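Local atomic coordinates of sulfur oxidation protein soxB (Thermus thermophilus, PDB entry 2WDD), a protein that hydrolyses sulfur-sulfur bonds in the bacterial sulfur oxidation pathway as a manganese-containing thiosulfohydrolase, probably acting on cysteine S-thiosulfonate groups. Residues Arg524-Tyr527 and Glu528-Glu532; Gln383-Gly386 and Glu387-Ala391; Asp248-Ala252 and Glu253-Ala257; His205-Pro209 and Tyr210-Val214. One frame throughout, in Å; residues are numbered along the deposited sequence. Where two conformers were deposited one is given.

Interaction 1: residues Arg524-Tyr527 and Glu528-Glu532; sequences RPIY and EVLAE
Arg524 reaches along the first turns of helix 526-537 to the carboxylate of Glu532. In one of the two conformers modelled for Glu532, the guanidinium holds the carboxylate end-on in a salt bridge: Arg524 NH2 meets Glu532 OE1 at 2.8 Å, while the 2.5 Å between Arg524 NH1 and Glu532 OE2 is doubtfully short. Both oxygens lie close to the guanidinium plane, but they are approached from above the carboxylate plane, the two groups being turned 48° apart. CG of Arg524 sits between its backbone N and carbonyl carbon (chi1 63°), from where the extended chain runs alongside the helix. A water adds a second link, accepting from Arg524 NH1 at 2.8 Å and donating to Glu528 OE1.

Van der Waals packing goes with these charges. CG2 of Val529 covers one guanidinium face, 3.5 Å from Arg524 NE, and the Glu528 carboxylate rests on the Pro525 ring, with OE1 3.5 Å from Pro525 CD. The apolar pair Ile526 CG1 and Leu530 CD1 meets at 4.2 Å.

Backbone bonds set the helix start, with Pro525 at the N-cap. Leu530 N binds Ile526 O (3.0 Å) and Ala531 N binds Tyr527 O (2.9 Å), whereas both bonds to Pro525 O, from Glu528 N and Val529 N, are weak. The rings of Tyr527 and Tyr422 meet edge-to-face beside a bound tertiary-butyl alcohol.

Replacing Arg524 by alanine would probably cost Glu532, in this conformer, its counter-charge and strip the guanidinium cover from Val529 CG2. The bond from NE to Tyr393 OH and the cover of Val529 limit the rotation of the guanidinium, whose positive charge is likely to be shared between Glu532 and, through water, Glu528.

Interaction 2: residues Gln383-Gly386 and Glu387-Ala391; sequences QLVG and EAVKA
Four consecutive i to i+4 bonds, from Glu387 N to Gln383 O through Lys390 N to Gly386 O, carry the backbone of helix 380-392 without a break, with N-O distances of 2.8 to 3.0 Å. One turn apart, the side chains of Gln383 and Glu387 repeat this spacing on the flank of the helix. Gln383 NE2 donates to Glu387 OE2 at 2.8 Å in an almost straight bond (173°), with the oxygen lying in the amide plane and met nearly along its C-O axis. The amide and carboxylate planes are nevertheless turned 52° apart. The approach follows from the torsions: CG of Gln383 lies opposite its backbone N (chi1 175°), while that of Glu387 sits opposite its carbonyl carbon, and both extended chains converge.

This is a helical i, i+4 glutamine-glutamate pair; helix 380-392, within the 5'-nucleotidase C-terminal family region, packs against helix 526-537. Gln383 OE1 is bonded to Tyr378 OH, which leaves the amide positioned to present NE2 to the carboxylate. A leucine in place of Glu387 would probably leave Gln383 NE2 without this acceptor, and the amide more able to turn about its bond to Tyr378.

On another side of the helix Val385 CG1 and Val389 CG2 meet at 4.3 Å, beside Ser401 and Val399 of strand 398-401. Between them along the chain, the methyl group of Ala388 packs on Leu530 and Tyr533 of helix 526-537.

Interaction 3: residues Asp248-Ala252 and Glu253-Ala257; sequences DKARA and EGANA
Glu253 is the first residue beyond helix 240-252, whose end is closed by a Schellman motif; Glu253 N bonds Lys249 O at 2.9 Å and, weakly, Ala250 O. The carboxylate extends past Lys249, OE2 of Glu253 coming within 3.8 Å of Lys249 CE, but its firmer polar partner is Tyr202 OH, reached by OE1.

Gly254 turns the chain with positive phi (113°). At these backbone angles a side chain here would collide with Glu253 O, which explains the glycine. Gly254 N bonds Arg251 O at 3.0 Å from above the carbonyl plane. Ala255 supplies the 6→1 bond that defines the motif, from its N to Ala250 O at 3.0 Å, and its CB points back at the helix, 4.2 Å from Ala250 CB, with Ala213 of strand 210-217 nearby.

Asn256 sends its CB away from the helix; OD1 accepts from Ala211 N and ND2 donates to Lys321 O, while the carbonyl O of Asn256 receives Arg251 NH1 at 3.0 Å, again from above the carbonyl plane. Arg251 is drawn over the turn by this bond and by a salt bridge from NH2 to Asp280. At Ala257 strand 257-262 begins. One water bridges Arg251 and the turn, accepting from Arg251 NH1 at 2.7 Å and donating to Ala255 O at 3.0 Å.

Interaction 4: residues His205-Pro209 and Tyr210-Val214; sequences HRVGP and YALAV
Val207 and Tyr210 close a tight beta hairpin between strands 202-207 and 210-217, at the edge of a mixed sheet in which 202-207 is an outermost strand. The evidence is a pair of opposed backbone bonds: Val207 N to Tyr210 O at 3.0 Å and Tyr210 N to Val207 O at 3.1 Å. His205 and Leu212 form the next hydrogen-bonded pair, His205 N to Leu212 O at 2.8 Å and Leu212 N to His205 O at 2.9 Å. Between them Arg206 and Ala211 face each other as a non-hydrogen-bonded pair, where Ala211 CA makes a CA-H...O contact with His205 O.

The connection is a type II' turn from Val207 to Tyr210, with Gly208 and Pro209 in its two central positions. Gly208 has phi 67° and psi -121°, and a CB there would collide with Pro209 CD. Pro209 lies alongside the Tyr210 ring, pointing the same way, and its CG sits over one face in a CH-pi contact, 4.0 Å from the ring centroid. At the ring's edge CD2 comes 3.4 Å from Val207 O. Tyr210 CG, opposite its carbonyl carbon and beside the backbone N (chi1 -45°), brings the ring to the turn.

His205, Val207, Tyr210 and Leu212 share one face of the sheet. There Val207 CG2 meets Leu212 CB at 4.2 Å, both side chains packing toward strand 29-34 through Ala29 and Leu31. Farther along, His205 CD2 comes 4.2 Å from Val214 CG2, while its NE2 is hydrogen-bonded to His159 NE2.

Overall arrangement
From the N terminus the contacts run in series, none nested or crossed: interaction 4, interaction 3, interaction 2, then interaction 1. Interaction 4 closes the turn between edge strand 202-207 and its neighbour 210-217, and interaction 3 ends helix 240-252 just before the next strand of that sheet. Their centres are 10 Å apart, and Asn256 N to Ala211 O, 2.7 Å, is a probable hydrogen bond that joins them. Interaction 2 lies within helix 380-392, and interaction 1 spans the step from strand 524-525 into helix 526-537, with centres 11 Å apart. Leu530 CD2 packs on Ala388 CB at 3.6 Å, and Ile526 CD1 reaches Val389 CG2. The two clusters stand about 50 Å apart between centres, on opposite sides of the chain's centre.

Interaction 1: residues Arg524-Tyr527 and Glu528-Glu532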
loop_
_atom_site.group_PDB
_atom_site.type_symbol
_atom_site.label_atom_id
_atom_site.label_comp_id
_atom_site.label_asym_id
_atom_site.label_seq_id
_atom_site.Cartn_x
_atom_site.Cartn_y
_atom_site.Cartn_z
ATOM N N ARG A 524 19.883 -8.114 13.026
ATOM C CA ARG A 524 20.331 -6.853 12.453
ATOM C C ARG A 524 19.414 -6.503 11.285
ATOM O O ARG A 524 18.720 -7.368 10.753
ATOM C CB ARG A 524 21.781 -6.935 12.007
ATOM C CG ARG A 524 22.039 -7.941 10.913
ATOM C CD ARG A 524 23.401 -7.679 10.299
ATOM N NE ARG A 524 23.806 -8.737 9.385
ATOM C CZ ARG A 524 24.734 -8.591 8.446
ATOM N NH1 ARG A 524 25.360 -7.434 8.303
ATOM N NH2 ARG A 524 25.049 -9.612 7.665
ATOM N N PRO A 525 19.406 -5.233 10.875
ATOM C CA PRO A 525 18.462 -4.828 9.818
ATOM C C PRO A 525 18.588 -5.604 8.521
ATOM O O PRO A 525 19.679 -5.805 8.006
ATOM C CB PRO A 525 18.808 -3.363 9.576
ATOM C CG PRO A 525 19.484 -2.918 10.849
ATOM C CD PRO A 525 20.245 -4.107 11.324
ATOM N N ILE A 526 17.451 -5.995 7.962
ATOM C CA ILE A 526 17.470 -6.732 6.713
ATOM C C ILE A 526 18.227 -5.978 5.623
ATOM O O ILE A 526 18.913 -6.601 4.812
ATOM C CB ILE A 526 16.051 -7.080 6.258
ATOM C CG1 ILE A 526 16.093 -7.960 5.004
ATOM C CG2 ILE A 526 15.245 -5.796 6.047
ATOM C CD1 ILE A 526 16.826 -9.280 5.188
ATOM N N TYR A 527 18.050 -4.659 5.546
ATOM C CA TYR A 527 18.719 -3.881 4.500
ATOM C C TYR A 527 20.243 -3.921 4.573
ATOM O O TYR A 527 20.911 -3.800 3.545
ATOM C CB TYR A 527 18.170 -2.461 4.347
ATOM C CG TYR A 527 17.929 -1.729 5.641
ATOM C CD1 TYR A 527 18.989 -1.227 6.397
ATOM C CD2 TYR A 527 16.637 -1.436 6.062
ATOM C CE1 TYR A 527 18.756 -0.516 7.568
ATOM C CE2 TYR A 527 16.403 -0.720 7.217
ATOM C CZ TYR A 527 17.463 -0.249 7.962
ATOM O OH TYR A 527 17.204 0.438 9.133
ATOM N N GLU A 528 20.786 -4.120 5.777
ATOM C CA GLU A 528 22.236 -4.243 5.918
ATOM C C GLU A 528 22.668 -5.549 5.260
ATOM O O GLU A 528 23.711 -5.608 4.595
ATOM C CB GLU A 528 22.661 -4.221 7.387
ATOM C CG GLU A 528 22.516 -2.846 8.025
ATOM C CD GLU A 528 22.972 -2.800 9.480
ATOM O OE1 GLU A 528 23.485 -3.821 9.992
ATOM O OE2 GLU A 528 22.816 -1.731 10.110
ATOM N N VAL A 529 21.868 -6.599 5.436
ATOM C CA VAL A 529 22.183 -7.888 4.845
ATOM C C VAL A 529 22.114 -7.761 3.326
ATOM O O VAL A 529 22.991 -8.235 2.602
ATOM C CB VAL A 529 21.210 -8.978 5.372
ATOM C CG1 VAL A 529 21.456 -10.314 4.693
ATOM C CG2 VAL A 529 21.319 -9.113 6.892
ATOM N N LEU A 530 21.065 -7.099 2.842
ATOM C CA LEU A 530 20.907 -6.920 1.410
ATOM C C LEU A 530 22.044 -6.138 0.786
ATOM O O LEU A 530 22.553 -6.519 -0.267
ATOM C CB LEU A 530 19.585 -6.229 1.101
ATOM C CG LEU A 530 18.377 -7.095 1.449
ATOM C CD1 LEU A 530 17.115 -6.292 1.269
ATOM C CD2 LEU A 530 18.352 -8.356 0.575
ATOM N N ALA A 531 22.440 -5.043 1.428
ATOM C CA ALA A 531 23.521 -4.222 0.901
ATOM C C ALA A 531 24.824 -5.028 0.868
ATOM O O ALA A 531 25.558 -4.956 -0.104
ATOM C CB ALA A 531 23.684 -2.932 1.694
ATOM N N GLU A 532 25.075 -5.821 1.907
ATOM C CA GLU A 532 26.275 -6.655 1.956
ATOM C C GLU A 532 26.317 -7.617 0.771
ATOM O O GLU A 532 27.348 -7.781 0.112
ATOM C CB GLU A 532 26.304 -7.454 3.261
ATOM C CG GLU A 532 27.046 -6.767 4.384
ATOM C CD GLU A 532 27.046 -7.576 5.664
ATOM O OE1 GLU A 532 26.812 -8.800 5.605
ATOM O OE2 GLU A 532 27.269 -6.982 6.732
HETATM O O HOH W 1 25.865 -5.260 10.036
#

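Interaction 2: residues Gln383-Gly386 and Glu387-Ala391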
loop_
_atom_site.group_PDB
_atom_site.type_symbol
_atom_site.label_atom_id
_atom_site.label_comp_id
_atom_site.label_asym_id
_atom_site.label_seq_id
_atom_site.Cartn_x
_atom_site.Cartn_y
_atom_site.Cartn_z
ATOM N N GLN A 383 12.211 -13.062 -3.934
ATOM C CA GLN A 383 13.126 -14.161 -4.175
ATOM C C GLN A 383 14.560 -13.657 -4.013
ATOM O O GLN A 383 15.397 -14.342 -3.420
ATOM C CB GLN A 383 12.916 -14.832 -5.531
ATOM C CG GLN A 383 13.988 -15.884 -5.763
ATOM C CD GLN A 383 13.752 -16.756 -6.961
ATOM O OE1 GLN A 383 12.618 -16.999 -7.353
ATOM N NE2 GLN A 383 14.838 -17.289 -7.523
ATOM N N LEU A 384 14.845 -12.459 -4.517
ATOM C CA LEU A 384 16.182 -11.890 -4.379
ATOM C C LEU A 384 16.560 -11.801 -2.898
ATOM O O LEU A 384 17.672 -12.168 -2.504
ATOM C CB LEU A 384 16.233 -10.503 -5.027
ATOM C CG LEU A 384 17.558 -9.742 -4.970
ATOM C CD1 LEU A 384 17.565 -8.636 -6.018
ATOM C CD2 LEU A 384 17.775 -9.162 -3.582
ATOM N N VAL A 385 15.633 -11.318 -2.070
ATOM C CA VAL A 385 15.907 -11.212 -0.641
ATOM C C VAL A 385 16.200 -12.605 -0.068
ATOM O O VAL A 385 17.136 -12.785 0.715
ATOM C CB VAL A 385 14.752 -10.521 0.101
ATOM C CG1 VAL A 385 14.966 -10.595 1.627
ATOM C CG2 VAL A 385 14.612 -9.075 -0.358
ATOM N N GLY A 386 15.432 -13.608 -0.488
ATOM C CA GLY A 386 15.647 -14.964 -0.028
ATOM C C GLY A 386 17.034 -15.452 -0.397
ATOM O O GLY A 386 17.711 -16.068 0.428
ATOM N N GLU A 387 17.457 -15.166 -1.630
ATOM C CA GLU A 387 18.793 -15.559 -2.085
ATOM C C GLU A 387 19.886 -14.825 -1.313
ATOM O O GLU A 387 20.926 -15.418 -0.981
ATOM C CB GLU A 387 18.946 -15.300 -3.584
ATOM C CG GLU A 387 18.026 -16.180 -4.433
ATOM C CD GLU A 387 18.242 -15.990 -5.919
ATOM O OE1 GLU A 387 19.220 -15.314 -6.299
ATOM O OE2 GLU A 387 17.448 -16.530 -6.709
ATOM N N ALA A 388 19.676 -13.539 -1.042
ATOM C CA ALA A 388 20.666 -12.762 -0.284
ATOM C C ALA A 388 20.832 -13.347 1.122
ATOM O O ALA A 388 21.955 -13.542 1.621
ATOM C CB ALA A 388 20.244 -11.295 -0.196
ATOM N N VAL A 389 19.714 -13.632 1.775
ATOM C CA VAL A 389 19.760 -14.179 3.123
ATOM C C VAL A 389 20.496 -15.520 3.132
ATOM O O VAL A 389 21.377 -15.737 3.965
ATOM C CB VAL A 389 18.349 -14.281 3.756
ATOM C CG1 VAL A 389 18.384 -15.103 5.052
ATOM C CG2 VAL A 389 17.780 -12.882 4.029
ATOM N N LYS A 390 20.178 -16.400 2.183
ATOM C CA LYS A 390 20.829 -17.710 2.141
ATOM C C LYS A 390 22.307 -17.600 1.781
ATOM O O LYS A 390 23.119 -18.420 2.206
ATOM C CB LYS A 390 20.104 -18.646 1.179
ATOM C CG LYS A 390 18.788 -19.150 1.740
ATOM C CD LYS A 390 18.336 -20.409 1.020
ATOM C CE LYS A 390 17.146 -21.053 1.707
ATOM N NZ LYS A 390 16.924 -22.433 1.190
ATOM N N ALA A 391 22.661 -16.584 0.999
ATOM C CA ALA A 391 24.058 -16.395 0.627
ATOM C C ALA A 391 24.888 -16.009 1.847
ATOM O O ALA A 391 26.019 -16.477 2.008
ATOM C CB ALA A 391 24.192 -15.311 -0.464
#

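Interaction 3: residues Asp248-Ala252 and Glu253-Ala257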
loop_
_atom_site.group_PDB
_atom_site.type_symbol
_atom_site.label_atom_id
_atom_site.label_comp_id
_atom_site.label_asym_id
_atom_site.label_seq_id
_atom_site.Cartn_x
_atom_site.Cartn_y
_atom_site.Cartn_z
ATOM N N ASP A 248 -24.182 10.213 11.171
ATOM C CA ASP A 248 -25.450 10.831 11.559
ATOM C C ASP A 248 -25.233 12.235 12.127
ATOM O O ASP A 248 -25.969 13.175 11.798
ATOM C CB ASP A 248 -26.190 9.955 12.577
ATOM C CG ASP A 248 -26.736 8.667 11.960
ATOM O OD1 ASP A 248 -26.852 8.598 10.718
ATOM O OD2 ASP A 248 -27.068 7.728 12.719
ATOM N N LYS A 249 -24.223 12.379 12.979
ATOM C CA LYS A 249 -23.936 13.669 13.591
ATOM C C LYS A 249 -23.566 14.719 12.550
ATOM O O LYS A 249 -24.053 15.849 12.595
ATOM C CB LYS A 249 -22.843 13.540 14.654
ATOM C CG LYS A 249 -22.589 14.819 15.443
ATOM C CD LYS A 249 -21.502 14.612 16.491
ATOM C CE LYS A 249 -21.050 15.937 17.086
ATOM N NZ LYS A 249 -19.975 15.751 18.099
ATOM N N ALA A 250 -22.718 14.347 11.594
ATOM C CA ALA A 250 -22.333 15.278 10.543
ATOM C C ALA A 250 -23.588 15.773 9.819
ATOM O O ALA A 250 -23.699 16.951 9.486
ATOM C CB ALA A 250 -21.382 14.602 9.554
ATOM N N ARG A 251 -24.515 14.858 9.559
ATOM C CA ARG A 251 -25.753 15.209 8.864
ATOM C C ARG A 251 -26.654 16.085 9.727
ATOM O O ARG A 251 -27.293 17.010 9.227
ATOM C CB ARG A 251 -26.475 13.953 8.384
ATOM C CG ARG A 251 -25.885 13.394 7.085
ATOM C CD ARG A 251 -26.596 12.125 6.612
ATOM N NE ARG A 251 -25.896 11.516 5.480
ATOM C CZ ARG A 251 -25.834 12.051 4.267
ATOM N NH1 ARG A 251 -26.447 13.198 4.012
ATOM N NH2 ARG A 251 -25.152 11.443 3.307
ATOM N N ALA A 252 -26.656 15.832 11.030
ATOM C CA ALA A 252 -27.448 16.646 11.954
ATOM C C ALA A 252 -26.877 18.056 12.052
ATOM O O ALA A 252 -27.607 19.016 12.309
ATOM C CB ALA A 252 -27.515 15.996 13.315
ATOM N N GLU A 253 -25.574 18.187 11.812
ATOM C CA GLU A 253 -24.924 19.488 11.838
ATOM C C GLU A 253 -25.046 20.207 10.499
ATOM O O GLU A 253 -24.535 21.318 10.335
ATOM C CB GLU A 253 -23.458 19.358 12.265
ATOM C CG GLU A 253 -23.302 18.944 13.716
ATOM C CD GLU A 253 -21.876 19.053 14.210
ATOM O OE1 GLU A 253 -20.951 18.907 13.383
ATOM O OE2 GLU A 253 -21.680 19.280 15.424
ATOM N N GLY A 254 -25.715 19.576 9.537
ATOM C CA GLY A 254 -25.946 20.204 8.248
ATOM C C GLY A 254 -25.271 19.644 7.007
ATOM O O GLY A 254 -25.448 20.189 5.920
ATOM N N ALA A 255 -24.491 18.577 7.141
ATOM C CA ALA A 255 -23.833 18.006 5.966
ATOM C C ALA A 255 -24.860 17.453 4.980
ATOM O O ALA A 255 -25.747 16.702 5.363
ATOM C CB ALA A 255 -22.845 16.912 6.375
ATOM N N ASN A 256 -24.715 17.808 3.707
ATOM C CA ASN A 256 -25.608 17.298 2.662
ATOM C C ASN A 256 -25.059 15.977 2.135
ATOM O O ASN A 256 -25.820 15.078 1.776
ATOM C CB ASN A 256 -25.701 18.291 1.507
ATOM C CG ASN A 256 -26.288 19.618 1.938
ATOM O OD1 ASN A 256 -25.587 20.625 2.010
ATOM N ND2 ASN A 256 -27.560 19.603 2.305
ATOM N N ALA A 257 -23.732 15.876 2.096
ATOM C CA ALA A 257 -23.066 14.684 1.579
ATOM C C ALA A 257 -21.962 14.261 2.527
ATOM O O ALA A 257 -21.391 15.093 3.224
ATOM C CB ALA A 257 -22.494 14.950 0.196
HETATM O O HOH W 2 -28.148 14.857 5.295
#

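Interaction 4: residues His205-Pro209 and Tyr210-Val214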
loop_
_atom_site.group_PDB
_atom_site.type_symbol
_atom_site.label_atom_id
_atom_site.label_comp_id
_atom_site.label_asym_id
_atom_site.label_seq_id
_atom_site.Cartn_x
_atom_site.Cartn_y
_atom_site.Cartn_z
ATOM N N HIS A 205 -17.119 20.934 5.288
ATOM C CA HIS A 205 -16.592 21.985 4.434
ATOM C C HIS A 205 -17.700 22.605 3.599
ATOM O O HIS A 205 -18.554 21.902 3.073
ATOM C CB HIS A 205 -15.562 21.399 3.476
ATOM C CG HIS A 205 -14.300 20.964 4.150
ATOM N ND1 HIS A 205 -13.213 21.798 4.302
ATOM C CD2 HIS A 205 -13.946 19.776 4.697
ATOM C CE1 HIS A 205 -12.252 21.149 4.940
ATOM N NE2 HIS A 205 -12.673 19.924 5.193
ATOM N N ARG A 206 -17.648 23.923 3.444
ATOM C CA ARG A 206 -18.626 24.616 2.624
ATOM C C ARG A 206 -18.257 24.418 1.161
ATOM O O ARG A 206 -17.117 24.646 0.758
ATOM C CB ARG A 206 -18.648 26.109 2.958
ATOM C CG ARG A 206 -19.463 26.452 4.193
ATOM C CD ARG A 206 -20.054 27.855 4.097
ATOM N NE ARG A 206 -19.064 28.890 4.380
ATOM C CZ ARG A 206 -19.270 30.192 4.208
ATOM N NH1 ARG A 206 -18.308 31.060 4.492
ATOM N NH2 ARG A 206 -20.436 30.630 3.755
ATOM N N VAL A 207 -19.230 23.973 0.376
ATOM C CA VAL A 207 -19.047 23.769 -1.054
ATOM C C VAL A 207 -20.179 24.541 -1.710
ATOM O O VAL A 207 -21.229 23.978 -2.014
ATOM C CB VAL A 207 -19.124 22.274 -1.426
ATOM C CG1 VAL A 207 -19.378 22.113 -2.918
ATOM C CG2 VAL A 207 -17.853 21.555 -1.017
ATOM N N GLY A 208 -19.997 25.851 -1.849
ATOM C CA GLY A 208 -21.046 26.693 -2.386
ATOM C C GLY A 208 -22.191 26.728 -1.393
ATOM O O GLY A 208 -22.008 27.090 -0.230
ATOM N N PRO A 209 -23.388 26.310 -1.825
ATOM C CA PRO A 209 -24.558 26.313 -0.942
ATOM C C PRO A 209 -24.751 25.006 -0.176
ATOM O O PRO A 209 -25.670 24.887 0.637
ATOM C CB PRO A 209 -25.718 26.517 -1.918
ATOM C CG PRO A 209 -25.250 25.872 -3.172
ATOM C CD PRO A 209 -23.761 26.100 -3.236
ATOM N N TYR A 210 -23.897 24.023 -0.446
ATOM C CA TYR A 210 -23.992 22.732 0.233
ATOM C C TYR A 210 -22.909 22.610 1.292
ATOM O O TYR A 210 -22.004 23.434 1.366
ATOM C CB TYR A 210 -23.814 21.577 -0.757
ATOM C CG TYR A 210 -24.594 21.725 -2.039
ATOM C CD1 TYR A 210 -25.878 21.213 -2.147
ATOM C CD2 TYR A 210 -24.037 22.348 -3.146
ATOM C CE1 TYR A 210 -26.597 21.333 -3.320
ATOM C CE2 TYR A 210 -24.753 22.486 -4.323
ATOM C CZ TYR A 210 -26.027 21.967 -4.405
ATOM O OH TYR A 210 -26.742 22.093 -5.574
ATOM N N ALA A 211 -22.983 21.539 2.067
ATOM C CA ALA A 211 -21.973 21.258 3.080
ATOM C C ALA A 211 -21.561 19.799 2.898
ATOM O O ALA A 211 -22.409 18.902 2.835
ATOM C CB ALA A 211 -22.535 21.494 4.469
ATOM N N LEU A 212 -20.254 19.575 2.802
ATOM C CA LEU A 212 -19.710 18.237 2.591
ATOM C C LEU A 212 -18.879 17.834 3.794
ATOM O O LEU A 212 -17.934 18.530 4.147
ATOM C CB LEU A 212 -18.806 18.246 1.359
ATOM C CG LEU A 212 -18.102 16.948 0.949
ATOM C CD1 LEU A 212 -19.118 15.928 0.469
ATOM C CD2 LEU A 212 -17.085 17.233 -0.152
ATOM N N ALA A 213 -19.206 16.694 4.386
ATOM C CA ALA A 213 -18.434 16.175 5.519
ATOM C C ALA A 213 -17.389 15.174 5.022
ATOM O O ALA A 213 -17.705 14.292 4.225
ATOM C CB ALA A 213 -19.352 15.474 6.514
ATOM N N VAL A 214 -16.171 15.282 5.555
ATOM C CA VAL A 214 -15.108 14.309 5.299
ATOM C C VAL A 214 -14.924 13.613 6.649
ATOM O O VAL A 214 -14.550 14.256 7.640
ATOM C CB VAL A 214 -13.788 14.972 4.870
ATOM C CG1 VAL A 214 -12.666 13.918 4.702
ATOM C CG2 VAL A 214 -13.954 15.742 3.569
#